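Local coordinates for protein tryptophanyl-tRNA synthetase (Cryptosporidium parvum Iowa II, PDB 3HV0) that probably charges tRNA(Trp) with L-tryptophan at the expense of ATP, as a class I aminoacyl-tRNA synthetase, at residues Arg170-Ile175 with Val240-Tyr246; Phe197-Ala202 with Tyr233-Val237. All coordinates share one frame; numbering follows the deposited sequence.

Contact 1. Residues Arg170-Ile175 with Val240-Tyr246; sequences RIEKKI and VAPRLGY
Leu244 packs against Arg170, Ile171 and Lys174, where the last turn of helix 157-174 meets the loop after helix 231-240. Its CD2 methyl lies between Arg170 and Lys174, 3.4 Å from Arg170 O and 3.9 Å from Lys174 CG. The Lys174 and Leu244 side chains run past each other in opposite directions. Leu244 CD1 reaches Ile171 CG1 at 4.2 Å, and here the two side chains cross at about a right angle. Val240 adds a second apolar patch: its CG2 meets Ile171 CG2 at 4.3 Å, and its CG1 lies near Lys174 CB.

Polar contacts are few. Arg243 bends at chi3 (-84°), which turns its guanidinium back toward the helix end. There NH1 gives a weak hydrogen bond to Lys174 O, 3.1 Å long and far from straight (122° at the hydrogen). Arg170 reaches out as an extended chain toward Tyr246, with NH1 3.6 Å from Tyr246 OH and the guanidinium and ring planes steeply inclined. The two are linked through Asp167, whose OD1 takes a salt bridge from Arg170 and a hydrogen bond with Tyr246 OH.

Lys173 NZ hydrogen-bonds to Phe120 O and Lys123 O of the second subunit. The end of one helix thus packs against the loop that follows another, at the dimer-facing edge of the class I catalytic domain.

Contact 2. Residues Phe197-Ala202 with Tyr233-Val237; sequences FPAVQA and YFRMV. With TRP (tryptophan), chain C.
This is a buried helix-helix contact beside the tryptophan pocket of the catalytic domain. Helices 192-202 and 231-240 cross steeply here, their local axes 81° apart and 9.4 Å at closest approach.

Tyr233 buries the largest area of the contact and lies between the two helices. With CG anti to the carbonyl carbon (chi1 -60°), the ring is carried across to helix 192-202. The Pro198 CA meets the ring edge in plane, 3.7 Å from Tyr233 CD2. The side-chain amide of Gln201 lies over one face of the ring, the two planes only 18° apart. Phe197 approaches obliquely, its ring plane steeply inclined to that of Tyr233, with CE2 of each ring 4.0 Å apart.

Further along, Ala202 CB packs on Val237 CG2 and sits 3.6 Å from Met236 CE. The Met236 sulfur rests near Pro198 CB.

Both helices also touch the bound tryptophan. The Gln201 amide lies beside its indole and amino group. Phe234 CZ is 3.6 Å from CZ2 of the ligand, which comes to the edge of the Phe234 ring. Glu118 and Tyr78 hydrogen-bond to the same ligand.

No hydrogen bond joins the two segments. The crossing rests on apolar and aromatic packing and on the amide-ring stack. That stack would restrict the tilt of the Gln201 amide, consistent with a second-shell role for Tyr233 at the substrate site.

Overall arrangement
The centres of contacts 1 and 2 are about 11 Å apart, on the same side of the chain's centre. Along the chain they are nested: 170-175, 197-202, 233-237, then 240-246. Helix 231-240 serves both, giving its middle to contact 2 and its last residue to contact 1. Helices 157-174 and 192-202 join them directly: Ile171 CD1 lies 3.8 Å from Ala202 CB, and Glu172 packs on Ala199. Contact 2 is the inner one, at the tryptophan pocket. Contact 1 lies further out, its centre about 25 Å from that of the chain, against about 15 Å for contact 2. Together they link the helix crossing beside the substrate site to the dimer-facing edge of the catalytic domain.

Contact 1. Residues Arg170-Ile175 with Val240-Tyr246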
loop_
_atom_site.group_PDB
_atom_site.type_symbol
_atom_site.label_atom_id
_atom_site.label_comp_id
_atom_site.label_asym_id
_atom_site.label_seq_id
_atom_site.Cartn_x
_atom_site.Cartn_y
_atom_site.Cartn_z
ATOM N N ARG A 170 3.545 -0.514 -9.494
ATOM C CA ARG A 170 4.344 -0.818 -10.683
ATOM C C ARG A 170 5.567 -1.680 -10.382
ATOM O O ARG A 170 5.931 -2.555 -11.160
ATOM C CB ARG A 170 4.807 0.474 -11.342
ATOM C CG ARG A 170 3.726 1.192 -12.096
ATOM C CD ARG A 170 4.178 2.595 -12.491
ATOM N NE ARG A 170 3.088 3.373 -13.096
ATOM C CZ ARG A 170 2.725 4.610 -12.737
ATOM N NH1 ARG A 170 3.352 5.257 -11.782
ATOM N NH2 ARG A 170 1.719 5.212 -13.352
ATOM N N ILE A 171 6.209 -1.430 -9.258
ATOM C CA ILE A 171 7.302 -2.286 -8.785
ATOM C C ILE A 171 6.781 -3.673 -8.380
ATOM O O ILE A 171 7.388 -4.678 -8.680
ATOM C CB ILE A 171 8.009 -1.662 -7.574
ATOM C CG1 ILE A 171 8.714 -0.353 -7.968
ATOM C CG2 ILE A 171 9.013 -2.653 -6.977
ATOM C CD1 ILE A 171 9.006 0.546 -6.789
ATOM N N GLU A 172 5.647 -3.716 -7.696
ATOM C CA GLU A 172 5.110 -4.979 -7.179
ATOM C C GLU A 172 4.712 -5.938 -8.278
ATOM O O GLU A 172 4.933 -7.144 -8.165
ATOM C CB GLU A 172 3.943 -4.715 -6.233
ATOM C CG GLU A 172 4.432 -4.191 -4.922
ATOM C CD GLU A 172 3.346 -3.838 -3.947
ATOM O OE1 GLU A 172 2.143 -3.859 -4.293
ATOM O OE2 GLU A 172 3.737 -3.512 -2.796
ATOM N N LYS A 173 4.183 -5.393 -9.370
ATOM C CA LYS A 173 3.734 -6.208 -10.502
ATOM C C LYS A 173 4.901 -6.885 -11.219
ATOM O O LYS A 173 4.715 -7.904 -11.882
ATOM C CB LYS A 173 2.977 -5.329 -11.493
ATOM C CG LYS A 173 2.130 -6.082 -12.488
ATOM C CD LYS A 173 1.414 -5.085 -13.369
ATOM C CE LYS A 173 0.639 -5.744 -14.476
ATOM N NZ LYS A 173 -0.256 -4.738 -15.102
ATOM N N LYS A 174 6.094 -6.317 -11.066
ATOM C CA LYS A 174 7.293 -6.821 -11.726
ATOM C C LYS A 174 8.149 -7.749 -10.851
ATOM O O LYS A 174 9.107 -8.333 -11.358
ATOM C CB LYS A 174 8.161 -5.654 -12.208
ATOM C CG LYS A 174 7.534 -4.810 -13.289
ATOM C CD LYS A 174 7.406 -5.574 -14.595
ATOM C CE LYS A 174 6.784 -4.735 -15.698
ATOM N NZ LYS A 174 6.771 -5.494 -16.973
ATOM N N ILE A 175 7.833 -7.884 -9.564
ATOM C CA ILE A 175 8.600 -8.782 -8.691
ATOM C C ILE A 175 7.783 -9.977 -8.192
ATOM O O ILE A 175 6.686 -9.817 -7.692
ATOM C CB ILE A 175 9.182 -8.053 -7.470
ATOM C CG1 ILE A 175 10.334 -7.143 -7.885
ATOM C CG2 ILE A 175 9.746 -9.043 -6.469
ATOM C CD1 ILE A 175 9.944 -5.725 -8.117
ATOM N N VAL A 240 14.400 -3.606 -11.435
ATOM C CA VAL A 240 13.078 -3.324 -12.038
ATOM C C VAL A 240 13.031 -2.029 -12.857
ATOM O O VAL A 240 12.203 -1.922 -13.765
ATOM C CB VAL A 240 11.910 -3.342 -11.005
ATOM C CG1 VAL A 240 11.823 -4.683 -10.353
ATOM C CG2 VAL A 240 12.095 -2.290 -9.965
ATOM N N ALA A 241 13.907 -1.074 -12.551
ATOM C CA ALA A 241 13.995 0.200 -13.287
ATOM C C ALA A 241 13.803 0.093 -14.809
ATOM O O ALA A 241 12.953 0.768 -15.370
ATOM C CB ALA A 241 15.341 0.900 -12.993
ATOM N N PRO A 242 14.630 -0.719 -15.490
ATOM C CA PRO A 242 14.481 -0.749 -16.943
ATOM C C PRO A 242 13.104 -1.250 -17.360
ATOM O O PRO A 242 12.472 -0.654 -18.213
ATOM C CB PRO A 242 15.609 -1.687 -17.418
ATOM C CG PRO A 242 16.210 -2.280 -16.208
ATOM C CD PRO A 242 15.856 -1.413 -15.046
ATOM N N ARG A 243 12.616 -2.300 -16.722
ATOM C CA ARG A 243 11.285 -2.837 -17.049
ATOM C C ARG A 243 10.102 -1.873 -16.838
ATOM O O ARG A 243 8.985 -2.164 -17.258
ATOM C CB ARG A 243 11.045 -4.116 -16.258
ATOM C CG ARG A 243 11.985 -5.233 -16.686
ATOM C CD ARG A 243 11.725 -6.530 -15.951
ATOM N NE ARG A 243 12.411 -6.565 -14.663
ATOM C CZ ARG A 243 12.098 -7.382 -13.654
ATOM N NH1 ARG A 243 11.090 -8.260 -13.771
ATOM N NH2 ARG A 243 12.791 -7.310 -12.505
ATOM N N LEU A 244 10.340 -0.756 -16.161
ATOM C CA LEU A 244 9.349 0.302 -15.992
ATOM C C LEU A 244 9.697 1.520 -16.852
ATOM O O LEU A 244 8.978 2.516 -16.843
ATOM C CB LEU A 244 9.274 0.714 -14.515
ATOM C CG LEU A 244 8.937 -0.417 -13.513
ATOM C CD1 LEU A 244 9.086 0.038 -12.100
ATOM C CD2 LEU A 244 7.541 -0.968 -13.711
ATOM N N GLY A 245 10.801 1.440 -17.586
ATOM C CA GLY A 245 11.297 2.575 -18.359
ATOM C C GLY A 245 11.791 3.717 -17.513
ATOM O O GLY A 245 11.701 4.870 -17.927
ATOM N N TYR A 246 12.310 3.378 -16.329
ATOM C CA TYR A 246 12.792 4.338 -15.333
ATOM C C TYR A 246 14.321 4.232 -15.224
ATOM O O TYR A 246 14.902 3.210 -15.596
ATOM C CB TYR A 246 12.175 4.060 -13.959
ATOM C CG TYR A 246 10.699 4.418 -13.752
ATOM C CD1 TYR A 246 9.952 5.114 -14.702
ATOM C CD2 TYR A 246 10.056 4.059 -12.570
ATOM C CE1 TYR A 246 8.609 5.433 -14.478
ATOM C CE2 TYR A 246 8.738 4.370 -12.339
ATOM C CZ TYR A 246 8.017 5.057 -13.291
ATOM O OH TYR A 246 6.701 5.340 -13.011
#

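Contact 2. Residues Phe197-Ala202 with Tyr233-Val237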
loop_
_atom_site.group_PDB
_atom_site.type_symbol
_atom_site.label_atom_id
_atom_site.label_comp_id
_atom_site.label_asym_id
_atom_site.label_seq_id
_atom_site.Cartn_x
_atom_site.Cartn_y
_atom_site.Cartn_z
ATOM N N PHE A 197 6.450 -4.418 1.870
ATOM C CA PHE A 197 7.141 -3.172 2.211
ATOM C C PHE A 197 8.318 -2.767 1.298
ATOM O O PHE A 197 8.539 -1.585 1.065
ATOM C CB PHE A 197 7.619 -3.127 3.686
ATOM C CG PHE A 197 8.478 -1.912 3.970
ATOM C CD1 PHE A 197 7.902 -0.648 3.993
ATOM C CD2 PHE A 197 9.868 -2.019 4.065
ATOM C CE1 PHE A 197 8.691 0.485 4.157
ATOM C CE2 PHE A 197 10.662 -0.887 4.230
ATOM C CZ PHE A 197 10.075 0.362 4.276
ATOM N N PRO A 198 9.101 -3.730 0.802
ATOM C CA PRO A 198 10.225 -3.332 -0.030
ATOM C C PRO A 198 9.882 -2.348 -1.157
ATOM O O PRO A 198 10.643 -1.376 -1.402
ATOM C CB PRO A 198 10.705 -4.652 -0.582
ATOM C CG PRO A 198 10.424 -5.617 0.482
ATOM C CD PRO A 198 9.152 -5.171 1.121
ATOM N N ALA A 199 8.740 -2.547 -1.810
ATOM C CA ALA A 199 8.319 -1.611 -2.867
ATOM C C ALA A 199 8.112 -0.198 -2.313
ATOM O O ALA A 199 8.418 0.790 -2.976
ATOM C CB ALA A 199 7.073 -2.078 -3.546
ATOM N N VAL A 200 7.605 -0.108 -1.085
ATOM C CA VAL A 200 7.417 1.198 -0.427
ATOM C C VAL A 200 8.732 1.934 -0.246
ATOM O O VAL A 200 8.798 3.143 -0.453
ATOM C CB VAL A 200 6.700 1.064 0.924
ATOM C CG1 VAL A 200 6.456 2.426 1.560
ATOM C CG2 VAL A 200 5.388 0.348 0.739
ATOM N N GLN A 201 9.787 1.205 0.100
ATOM C CA GLN A 201 11.103 1.821 0.249
ATOM C C GLN A 201 11.792 2.073 -1.064
ATOM O O GLN A 201 12.599 2.980 -1.167
ATOM C CB GLN A 201 12.018 0.953 1.078
ATOM C CG GLN A 201 13.356 1.602 1.322
ATOM C CD GLN A 201 13.984 1.225 2.603
ATOM O OE1 GLN A 201 15.192 1.199 2.700
ATOM N NE2 GLN A 201 13.187 0.920 3.596
ATOM N N ALA A 202 11.525 1.223 -2.047
ATOM C CA ALA A 202 12.073 1.395 -3.386
ATOM C C ALA A 202 11.540 2.660 -4.063
ATOM O O ALA A 202 12.302 3.414 -4.640
ATOM C CB ALA A 202 11.773 0.188 -4.222
ATOM N N TYR A 233 17.175 -3.506 -0.872
ATOM C CA TYR A 233 16.050 -2.759 -1.455
ATOM C C TYR A 233 16.436 -2.123 -2.777
ATOM O O TYR A 233 15.632 -2.075 -3.684
ATOM C CB TYR A 233 15.551 -1.643 -0.519
ATOM C CG TYR A 233 15.052 -2.132 0.830
ATOM C CD1 TYR A 233 15.884 -2.132 1.948
ATOM C CD2 TYR A 233 13.741 -2.584 0.986
ATOM C CE1 TYR A 233 15.440 -2.572 3.175
ATOM C CE2 TYR A 233 13.287 -3.055 2.209
ATOM C CZ TYR A 233 14.139 -3.040 3.306
ATOM O OH TYR A 233 13.689 -3.474 4.533
ATOM N N PHE A 234 17.665 -1.631 -2.880
ATOM C CA PHE A 234 18.096 -0.870 -4.048
ATOM C C PHE A 234 18.815 -1.754 -5.081
ATOM O O PHE A 234 19.030 -1.347 -6.228
ATOM C CB PHE A 234 18.941 0.331 -3.597
ATOM C CG PHE A 234 18.237 1.190 -2.576
ATOM C CD1 PHE A 234 17.050 1.823 -2.907
ATOM C CD2 PHE A 234 18.714 1.315 -1.269
ATOM C CE1 PHE A 234 16.362 2.586 -1.972
ATOM C CE2 PHE A 234 18.057 2.084 -0.352
ATOM C CZ PHE A 234 16.873 2.716 -0.696
ATOM N N ARG A 235 19.182 -2.965 -4.681
ATOM C CA ARG A 235 19.548 -3.991 -5.646
ATOM C C ARG A 235 18.283 -4.332 -6.426
ATOM O O ARG A 235 18.286 -4.362 -7.642
ATOM C CB ARG A 235 20.080 -5.234 -4.928
ATOM C CG ARG A 235 21.206 -5.946 -5.643
ATOM C CD ARG A 235 21.869 -6.956 -4.720
ATOM N NE ARG A 235 21.115 -8.220 -4.689
ATOM C CZ ARG A 235 20.857 -8.951 -3.596
ATOM N NH1 ARG A 235 21.268 -8.558 -2.380
ATOM N NH2 ARG A 235 20.169 -10.090 -3.730
ATOM N N MET A 236 17.194 -4.575 -5.699
ATOM C CA MET A 236 15.907 -4.949 -6.294
ATOM C C MET A 236 15.365 -3.867 -7.250
ATOM O O MET A 236 15.035 -4.141 -8.392
ATOM C CB MET A 236 14.896 -5.211 -5.174
ATOM C CG MET A 236 13.472 -5.469 -5.641
ATOM S SD MET A 236 12.307 -5.051 -4.343
ATOM C CE MET A 236 12.617 -3.276 -4.175
ATOM N N VAL A 237 15.298 -2.635 -6.770
ATOM C CA VAL A 237 14.781 -1.538 -7.564
ATOM C C VAL A 237 15.656 -1.225 -8.802
ATOM O O VAL A 237 15.142 -0.778 -9.818
ATOM C CB VAL A 237 14.573 -0.270 -6.706
ATOM C CG1 VAL A 237 15.778 0.659 -6.813
ATOM C CG2 VAL A 237 13.306 0.444 -7.144
HETATM N N TRP C . 14.238 1.059 6.428
HETATM C CA TRP C . 15.378 1.977 6.721
HETATM C C TRP C . 15.880 1.745 8.138
HETATM O O TRP C . 15.147 1.188 8.977
HETATM C CB TRP C . 15.004 3.459 6.513
HETATM C CG TRP C . 15.109 3.919 5.079
HETATM C CD1 TRP C . 14.072 4.154 4.208
HETATM C CD2 TRP C . 16.308 4.221 4.349
HETATM N NE1 TRP C . 14.554 4.577 2.999
HETATM C CE2 TRP C . 15.922 4.613 3.052
HETATM C CE3 TRP C . 17.664 4.197 4.665
HETATM C CZ2 TRP C . 16.845 4.978 2.074
HETATM C CZ3 TRP C . 18.578 4.555 3.691
HETATM C CH2 TRP C . 18.162 4.931 2.403
HETATM O OXT TRP C . 17.033 2.106 8.437
#